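Local coordinates for flagellar motor switch protein FliG (Thermotoga maritima, PDB 3AJC), which probably forms part of the switch complex at the base of the flagellar basal body, which contacts chemotaxis proteins and the motor components that set the direction of rotation, at residues 147-159 / 173-186. Sequence-based numbering, arbitrary orientation.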
ATOM      1  N   LEU A 147      -9.174  -7.481  16.302  1.00 34.96           N
ATOM      2  CA  LEU A 147      -8.680  -7.109  17.624  1.00 37.43           C
ATOM      3  C   LEU A 147      -8.091  -8.263  18.440  1.00 39.12           C
ATOM      4  O   LEU A 147      -7.087  -8.096  19.141  1.00 37.70           O
ATOM      5  CB  LEU A 147      -9.793  -6.421  18.414  1.00 36.39           C
ATOM      6  CG  LEU A 147     -10.232  -5.068  17.838  1.00 35.91           C
ATOM      7  CD1 LEU A 147     -11.246  -4.430  18.762  1.00 36.80           C
ATOM      8  CD2 LEU A 147      -9.030  -4.153  17.671  1.00 34.08           C
ATOM      9  N   ARG A 148      -8.696  -9.439  18.341  1.00 41.65           N
ATOM     10  CA  ARG A 148      -8.188 -10.587  19.079  1.00 45.04           C
ATOM     11  C   ARG A 148      -6.780 -10.974  18.638  1.00 43.76           C
ATOM     12  O   ARG A 148      -6.102 -11.742  19.321  1.00 42.11           O
ATOM     13  CB  ARG A 148      -9.132 -11.781  18.912  1.00 50.07           C
ATOM     14  CG  ARG A 148     -10.434 -11.636  19.696  1.00 57.45           C
ATOM     15  CD  ARG A 148     -11.400 -12.780  19.412  1.00 62.39           C
ATOM     16  NE  ARG A 148     -11.712 -12.876  17.991  1.00 66.98           N
ATOM     17  CZ  ARG A 148     -12.722 -13.583  17.495  1.00 71.33           C
ATOM     18  NH1 ARG A 148     -13.521 -14.256  18.315  1.00 74.14           N
ATOM     19  NH2 ARG A 148     -12.937 -13.617  16.183  1.00 72.11           N
ATOM     20  N   GLU A 149      -6.340 -10.427  17.505  1.00 40.18           N
ATOM     21  CA  GLU A 149      -5.018 -10.735  16.962  1.00 37.51           C
ATOM     22  C   GLU A 149      -3.998  -9.623  17.190  1.00 34.38           C
ATOM     23  O   GLU A 149      -2.873  -9.705  16.699  1.00 34.08           O
ATOM     24  CB  GLU A 149      -5.137 -10.985  15.463  1.00 41.84           C
ATOM     25  CG  GLU A 149      -6.273 -11.926  15.091  1.00 47.41           C
ATOM     26  CD  GLU A 149      -5.866 -13.383  15.132  1.00 51.06           C
ATOM     27  OE1 GLU A 149      -6.766 -14.251  15.182  1.00 54.84           O
ATOM     28  OE2 GLU A 149      -4.646 -13.662  15.098  1.00 51.78           O
ATOM     29  N   VAL A 150      -4.381  -8.593  17.940  1.00 29.93           N
ATOM     30  CA  VAL A 150      -3.495  -7.459  18.174  1.00 28.25           C
ATOM     31  C   VAL A 150      -3.087  -7.247  19.629  1.00 27.20           C
ATOM     32  O   VAL A 150      -3.944  -7.103  20.496  1.00 26.51           O
ATOM     33  CB  VAL A 150      -4.159  -6.152  17.670  1.00 30.81           C
ATOM     34  CG1 VAL A 150      -3.165  -4.974  17.781  1.00 25.98           C
ATOM     35  CG2 VAL A 150      -4.653  -6.349  16.225  1.00 31.18           C
ATOM     36  N   ASP A 151      -1.786  -7.202  19.894  1.00 26.05           N
ATOM     37  CA  ASP A 151      -1.316  -6.986  21.261  1.00 27.77           C
ATOM     38  C   ASP A 151      -1.548  -5.536  21.675  1.00 27.33           C
ATOM     39  O   ASP A 151      -1.579  -4.621  20.842  1.00 25.84           O
ATOM     40  CB  ASP A 151       0.168  -7.345  21.408  1.00 27.19           C
ATOM     41  CG  ASP A 151       1.072  -6.452  20.577  1.00 32.73           C
ATOM     42  OD1 ASP A 151       1.635  -5.478  21.117  1.00 30.80           O
ATOM     43  OD2 ASP A 151       1.213  -6.728  19.369  1.00 35.64           O
ATOM     44  N   THR A 152      -1.719  -5.345  22.976  1.00 26.61           N
ATOM     45  CA  THR A 152      -1.979  -4.036  23.541  1.00 27.08           C
ATOM     46  C   THR A 152      -1.067  -2.922  23.060  1.00 27.64           C
ATOM     47  O   THR A 152      -1.549  -1.863  22.656  1.00 27.88           O
ATOM     48  CB  THR A 152      -1.901  -4.088  25.080  1.00 28.80           C
ATOM     49  OG1 THR A 152      -2.858  -5.032  25.562  1.00 31.44           O
ATOM     50  CG2 THR A 152      -2.178  -2.709  25.689  1.00 26.36           C
ATOM     51  N   ARG A 153       0.244  -3.142  23.106  1.00 27.38           N
ATOM     52  CA  ARG A 153       1.160  -2.085  22.710  1.00 29.10           C
ATOM     53  C   ARG A 153       1.072  -1.680  21.244  1.00 28.57           C
ATOM     54  O   ARG A 153       1.170  -0.500  20.915  1.00 25.32           O
ATOM     55  CB  ARG A 153       2.599  -2.457  23.052  1.00 32.02           C
ATOM     56  CG  ARG A 153       3.565  -1.291  22.863  1.00 35.45           C
ATOM     57  CD  ARG A 153       4.824  -1.476  23.694  1.00 42.63           C
ATOM     58  NE  ARG A 153       5.537  -0.213  23.873  1.00 44.48           N
ATOM     59  CZ  ARG A 153       6.291   0.358  22.941  1.00 45.26           C
ATOM     60  NH1 ARG A 153       6.444  -0.221  21.755  1.00 44.12           N
ATOM     61  NH2 ARG A 153       6.875   1.520  23.191  1.00 44.54           N
ATOM     62  N   ASP A 154       0.904  -2.648  20.356  1.00 29.30           N
ATOM     63  CA  ASP A 154       0.804  -2.306  18.950  1.00 30.86           C
ATOM     64  C   ASP A 154      -0.465  -1.498  18.706  1.00 30.76           C
ATOM     65  O   ASP A 154      -0.472  -0.562  17.907  1.00 29.33           O
ATOM     66  CB  ASP A 154       0.817  -3.561  18.090  1.00 32.68           C
ATOM     67  CG  ASP A 154       2.213  -4.100  17.897  1.00 38.81           C
ATOM     68  OD1 ASP A 154       3.137  -3.281  17.673  1.00 40.26           O
ATOM     69  OD2 ASP A 154       2.394  -5.330  17.958  1.00 41.02           O
ATOM     70  N   LEU A 155      -1.525  -1.851  19.422  1.00 27.85           N
ATOM     71  CA  LEU A 155      -2.791  -1.161  19.286  1.00 27.80           C
ATOM     72  C   LEU A 155      -2.617   0.289  19.734  1.00 28.18           C
ATOM     73  O   LEU A 155      -3.014   1.213  19.033  1.00 26.64           O
ATOM     74  CB  LEU A 155      -3.856  -1.857  20.133  1.00 24.68           C
ATOM     75  CG  LEU A 155      -5.332  -1.571  19.865  1.00 30.74           C
ATOM     76  CD1 LEU A 155      -5.602  -1.545  18.354  1.00 27.52           C
ATOM     77  CD2 LEU A 155      -6.181  -2.657  20.551  1.00 25.97           C
ATOM     78  N   ALA A 156      -2.008   0.482  20.899  1.00 27.34           N
ATOM     79  CA  ALA A 156      -1.807   1.821  21.428  1.00 28.31           C
ATOM     80  C   ALA A 156      -1.003   2.677  20.453  1.00 30.01           C
ATOM     81  O   ALA A 156      -1.364   3.827  20.183  1.00 29.45           O
ATOM     82  CB  ALA A 156      -1.109   1.750  22.775  1.00 26.15           C
ATOM     83  N   LEU A 157       0.087   2.117  19.934  1.00 29.39           N
ATOM     84  CA  LEU A 157       0.927   2.826  18.977  1.00 30.97           C
ATOM     85  C   LEU A 157       0.129   3.200  17.734  1.00 31.55           C
ATOM     86  O   LEU A 157       0.117   4.354  17.305  1.00 31.91           O
ATOM     87  CB  LEU A 157       2.116   1.951  18.565  1.00 30.20           C
ATOM     88  CG  LEU A 157       3.180   1.731  19.639  1.00 31.23           C
ATOM     89  CD1 LEU A 157       4.160   0.619  19.237  1.00 29.79           C
ATOM     90  CD2 LEU A 157       3.898   3.034  19.852  1.00 28.79           C
ATOM     91  N   ALA A 158      -0.538   2.207  17.160  1.00 30.54           N
ATOM     92  CA  ALA A 158      -1.331   2.412  15.954  1.00 30.68           C
ATOM     93  C   ALA A 158      -2.394   3.502  16.124  1.00 31.41           C
ATOM     94  O   ALA A 158      -2.695   4.241  15.176  1.00 31.33           O
ATOM     95  CB  ALA A 158      -1.991   1.099  15.548  1.00 27.94           C
ATOM     96  N   LEU A 159      -2.955   3.603  17.326  1.00 30.81           N
ATOM     97  CA  LEU A 159      -3.997   4.582  17.607  1.00 33.51           C
ATOM     98  C   LEU A 159      -3.482   6.015  17.708  1.00 35.99           C
ATOM     99  O   LEU A 159      -4.227   6.961  17.469  1.00 36.94           O
ATOM    100  CB  LEU A 159      -4.748   4.201  18.885  1.00 31.81           C
ATOM    101  CG  LEU A 159      -5.663   2.986  18.734  1.00 31.43           C
ATOM    102  CD1 LEU A 159      -6.293   2.609  20.069  1.00 30.27           C
ATOM    103  CD2 LEU A 159      -6.729   3.314  17.710  1.00 30.63           C
ATOM    104  N   ASN A 173     -15.429  -1.644  20.153  1.00 45.30           N
ATOM    105  CA  ASN A 173     -15.394  -3.034  19.711  1.00 43.12           C
ATOM    106  C   ASN A 173     -14.411  -3.920  20.475  1.00 42.28           C
ATOM    107  O   ASN A 173     -14.196  -5.073  20.105  1.00 43.05           O
ATOM    108  CB  ASN A 173     -15.086  -3.091  18.212  1.00 44.28           C
ATOM    109  CG  ASN A 173     -16.334  -2.919  17.347  1.00 45.83           C
ATOM    110  OD1 ASN A 173     -17.196  -3.799  17.303  1.00 46.03           O
ATOM    111  ND2 ASN A 173     -16.433  -1.782  16.662  1.00 42.82           N
ATOM    112  N   MET A 174     -13.820  -3.390  21.541  1.00 41.48           N
ATOM    113  CA  MET A 174     -12.870  -4.156  22.349  1.00 40.60           C
ATOM    114  C   MET A 174     -13.535  -4.744  23.588  1.00 40.13           C
ATOM    115  O   MET A 174     -14.583  -4.263  24.027  1.00 39.01           O
ATOM    116  CB  MET A 174     -11.728  -3.261  22.814  1.00 40.70           C
ATOM    117  CG  MET A 174     -10.921  -2.609  21.722  1.00 42.50           C
ATOM    118  SD  MET A 174      -9.625  -1.626  22.472  1.00 45.78           S
ATOM    119  CE  MET A 174      -9.827  -0.116  21.659  1.00 48.32           C
ATOM    120  N   SER A 175     -12.924  -5.783  24.155  1.00 39.19           N
ATOM    121  CA  SER A 175     -13.458  -6.375  25.374  1.00 38.54           C
ATOM    122  C   SER A 175     -13.138  -5.357  26.470  1.00 38.65           C
ATOM    123  O   SER A 175     -12.144  -4.617  26.378  1.00 38.00           O
ATOM    124  CB  SER A 175     -12.771  -7.707  25.687  1.00 37.36           C
ATOM    125  OG  SER A 175     -11.396  -7.523  26.014  1.00 40.86           O
ATOM    126  N   LYS A 176     -13.976  -5.312  27.497  1.00 36.62           N
ATOM    127  CA  LYS A 176     -13.763  -4.384  28.596  1.00 36.05           C
ATOM    128  C   LYS A 176     -12.365  -4.525  29.176  1.00 33.20           C
ATOM    129  O   LYS A 176     -11.712  -3.529  29.485  1.00 33.79           O
ATOM    130  CB  LYS A 176     -14.811  -4.614  29.689  1.00 40.00           C
ATOM    131  CG  LYS A 176     -16.174  -3.994  29.405  1.00 41.05           C
ATOM    132  CD  LYS A 176     -16.124  -2.474  29.560  1.00 46.17           C
ATOM    133  CE  LYS A 176     -17.472  -1.828  29.250  1.00 49.92           C
ATOM    134  NZ  LYS A 176     -17.426  -0.337  29.361  1.00 54.54           N
ATOM    135  N   ARG A 177     -11.897  -5.762  29.309  1.00 32.37           N
ATOM    136  CA  ARG A 177     -10.568  -5.997  29.862  1.00 28.83           C
ATOM    137  C   ARG A 177      -9.478  -5.521  28.906  1.00 27.62           C
ATOM    138  O   ARG A 177      -8.470  -4.982  29.347  1.00 27.47           O
ATOM    139  CB  ARG A 177     -10.381  -7.483  30.242  1.00 28.69           C
ATOM    140  CG  ARG A 177     -10.064  -8.467  29.122  1.00 27.76           C
ATOM    141  CD  ARG A 177     -10.204  -9.937  29.609  1.00 30.81           C
ATOM    142  NE  ARG A 177      -9.508 -10.225  30.873  1.00 27.94           N
ATOM    143  CZ  ARG A 177      -8.197 -10.430  30.999  1.00 28.17           C
ATOM    144  NH1 ARG A 177      -7.400 -10.393  29.936  1.00 27.95           N
ATOM    145  NH2 ARG A 177      -7.667 -10.641  32.201  1.00 28.27           N
ATOM    146  N   ALA A 178      -9.679  -5.689  27.603  1.00 26.82           N
ATOM    147  CA  ALA A 178      -8.676  -5.230  26.640  1.00 28.06           C
ATOM    148  C   ALA A 178      -8.625  -3.700  26.611  1.00 26.26           C
ATOM    149  O   ALA A 178      -7.546  -3.107  26.558  1.00 26.96           O
ATOM    150  CB  ALA A 178      -8.981  -5.775  25.241  1.00 28.94           C
ATOM    151  N   ALA A 179      -9.791  -3.066  26.657  1.00 28.47           N
ATOM    152  CA  ALA A 179      -9.877  -1.597  26.657  1.00 29.06           C
ATOM    153  C   ALA A 179      -9.162  -1.028  27.891  1.00 30.35           C
ATOM    154  O   ALA A 179      -8.434  -0.034  27.800  1.00 31.30           O
ATOM    155  CB  ALA A 179     -11.343  -1.159  26.648  1.00 27.29           C
ATOM    156  N   ALA A 180      -9.356  -1.663  29.043  1.00 30.39           N
ATOM    157  CA  ALA A 180      -8.701  -1.204  30.269  1.00 30.69           C
ATOM    158  C   ALA A 180      -7.191  -1.354  30.120  1.00 30.93           C
ATOM    159  O   ALA A 180      -6.430  -0.464  30.501  1.00 33.42           O
ATOM    160  CB  ALA A 180      -9.196  -2.001  31.485  1.00 27.34           C
ATOM    161  N   LEU A 181      -6.745  -2.478  29.569  1.00 30.99           N
ATOM    162  CA  LEU A 181      -5.304  -2.664  29.382  1.00 31.42           C
ATOM    163  C   LEU A 181      -4.780  -1.566  28.444  1.00 28.95           C
ATOM    164  O   LEU A 181      -3.743  -0.962  28.686  1.00 27.78           O
ATOM    165  CB  LEU A 181      -5.007  -4.048  28.778  1.00 32.37           C
ATOM    166  CG  LEU A 181      -4.737  -5.279  29.661  1.00 32.60           C
ATOM    167  CD1 LEU A 181      -4.441  -4.868  31.070  1.00 29.47           C
ATOM    168  CD2 LEU A 181      -5.915  -6.222  29.618  1.00 31.53           C
ATOM    169  N   LEU A 182      -5.510  -1.315  27.366  1.00 30.82           N
ATOM    170  CA  LEU A 182      -5.111  -0.287  26.411  1.00 33.29           C
ATOM    171  C   LEU A 182      -5.008   1.087  27.090  1.00 32.68           C
ATOM    172  O   LEU A 182      -3.993   1.770  26.973  1.00 31.94           O
ATOM    173  CB  LEU A 182      -6.114  -0.239  25.251  1.00 33.66           C
ATOM    174  CG  LEU A 182      -5.899   0.850  24.193  1.00 34.81           C
ATOM    175  CD1 LEU A 182      -4.570   0.635  23.484  1.00 33.41           C
ATOM    176  CD2 LEU A 182      -7.051   0.815  23.198  1.00 34.71           C
ATOM    177  N   LYS A 183      -6.049   1.480  27.821  1.00 36.26           N
ATOM    178  CA  LYS A 183      -6.033   2.779  28.494  1.00 38.70           C
ATOM    179  C   LYS A 183      -4.811   2.924  29.389  1.00 39.52           C
ATOM    180  O   LYS A 183      -4.188   3.991  29.434  1.00 38.05           O
ATOM    181  CB  LYS A 183      -7.310   2.982  29.308  1.00 39.95           C
ATOM    182  CG  LYS A 183      -8.566   3.073  28.461  1.00 41.84           C
ATOM    183  CD  LYS A 183      -9.795   3.288  29.338  1.00 46.19           C
ATOM    184  CE  LYS A 183     -11.043   3.466  28.492  1.00 49.09           C
ATOM    185  NZ  LYS A 183     -12.302   3.647  29.264  1.00 50.29           N
ATOM    186  N   ASP A 184      -4.468   1.847  30.098  1.00 41.89           N
ATOM    187  CA  ASP A 184      -3.299   1.855  30.972  1.00 43.76           C
ATOM    188  C   ASP A 184      -2.033   2.123  30.179  1.00 44.09           C
ATOM    189  O   ASP A 184      -1.197   2.933  30.587  1.00 45.25           O
ATOM    190  CB  ASP A 184      -3.139   0.519  31.683  1.00 47.72           C
ATOM    191  CG  ASP A 184      -3.659   0.555  33.094  1.00 50.98           C
ATOM    192  OD1 ASP A 184      -4.871   0.303  33.278  1.00 52.21           O
ATOM    193  OD2 ASP A 184      -2.853   0.852  34.011  1.00 51.33           O
ATOM    194  N   GLU A 185      -1.889   1.426  29.054  1.00 43.21           N
ATOM    195  CA  GLU A 185      -0.724   1.598  28.203  1.00 42.75           C
ATOM    196  C   GLU A 185      -0.626   3.054  27.757  1.00 42.74           C
ATOM    197  O   GLU A 185       0.417   3.689  27.916  1.00 42.25           O
ATOM    198  CB  GLU A 185      -0.818   0.672  26.988  1.00 41.47           C
ATOM    199  CG  GLU A 185       0.271   0.866  25.932  1.00 42.68           C
ATOM    200  CD  GLU A 185       1.668   0.532  26.429  1.00 43.72           C
ATOM    201  OE1 GLU A 185       2.573   0.359  25.582  1.00 43.87           O
ATOM    202  OE2 GLU A 185       1.870   0.447  27.658  1.00 44.24           O
ATOM    203  N   LEU A 186      -1.716   3.585  27.215  1.00 43.57           N
ATOM    204  CA  LEU A 186      -1.735   4.970  26.753  1.00 47.96           C
ATOM    205  C   LEU A 186      -1.291   5.955  27.843  1.00 51.39           C
ATOM    206  O   LEU A 186      -0.455   6.827  27.600  1.00 51.98           O
ATOM    207  CB  LEU A 186      -3.135   5.330  26.255  1.00 45.66           C
ATOM    208  CG  LEU A 186      -3.593   4.514  25.042  1.00 44.92           C
ATOM    209  CD1 LEU A 186      -5.079   4.703  24.797  1.00 43.35           C
ATOM    210  CD2 LEU A 186      -2.781   4.928  23.827  1.00 44.02           C
TER
HETATM  211  O   HOH W   1      -5.280  -3.952  25.067  1.00 35.25           O
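L182 turns its CG anti to the backbone N (chi1 176°), which brings both methyls of its fork against helix 152-159. E185, one turn on, has the same first torsion but bends at chi2, and its carboxylate swings across to R153. L182 is a knob in the hole formed by T152, L155, A156 and L159. Its CD1 lies 3.6 Å from A156 N, close against the backbone of that helix. The other branch, CD2, meets L159 CD1 at 3.7 Å. A156 has a small side chain, and its CB is covered from two more sides. E185 CG comes to 3.6 Å from A156 CB, and L186 CD2 also touches that methyl.

The axes of helix segments 152-159 and 176-186 cross at -62° and come within 9.2 Å. Both helices belong to the C-terminal domain of FliG, an all-helical part of the protein. Helix 164-171 connects them in sequence; its F171 touches L182 and its I170 touches L159.

At the outer edge, E185 OE1 lies along the extended chain of R153 and forms a salt bridge with NE at 3.5 Å. The guanidinium and carboxylate planes are 73° apart, so the pairing is not flat. T152 CG2 rests over the backbone of L181 and L182 and against E185 CB. Its OG1 binds a water at 2.7 Å, and that water donates to A178 O, bridging the helices.

Just before helix 176-186, the M174 side chain crosses that of L147, the last residue of helix 140-147, at about a right angle. L147 CD1 packs tightly on M174 CG, at 3.5 Å. M174 SD reaches L155 CD2 at 4.1 Å. N173 touches L147 through CB, while its amide is hydrogen-bonded, ND2 to K169 O and OD1 to Q144 NE2.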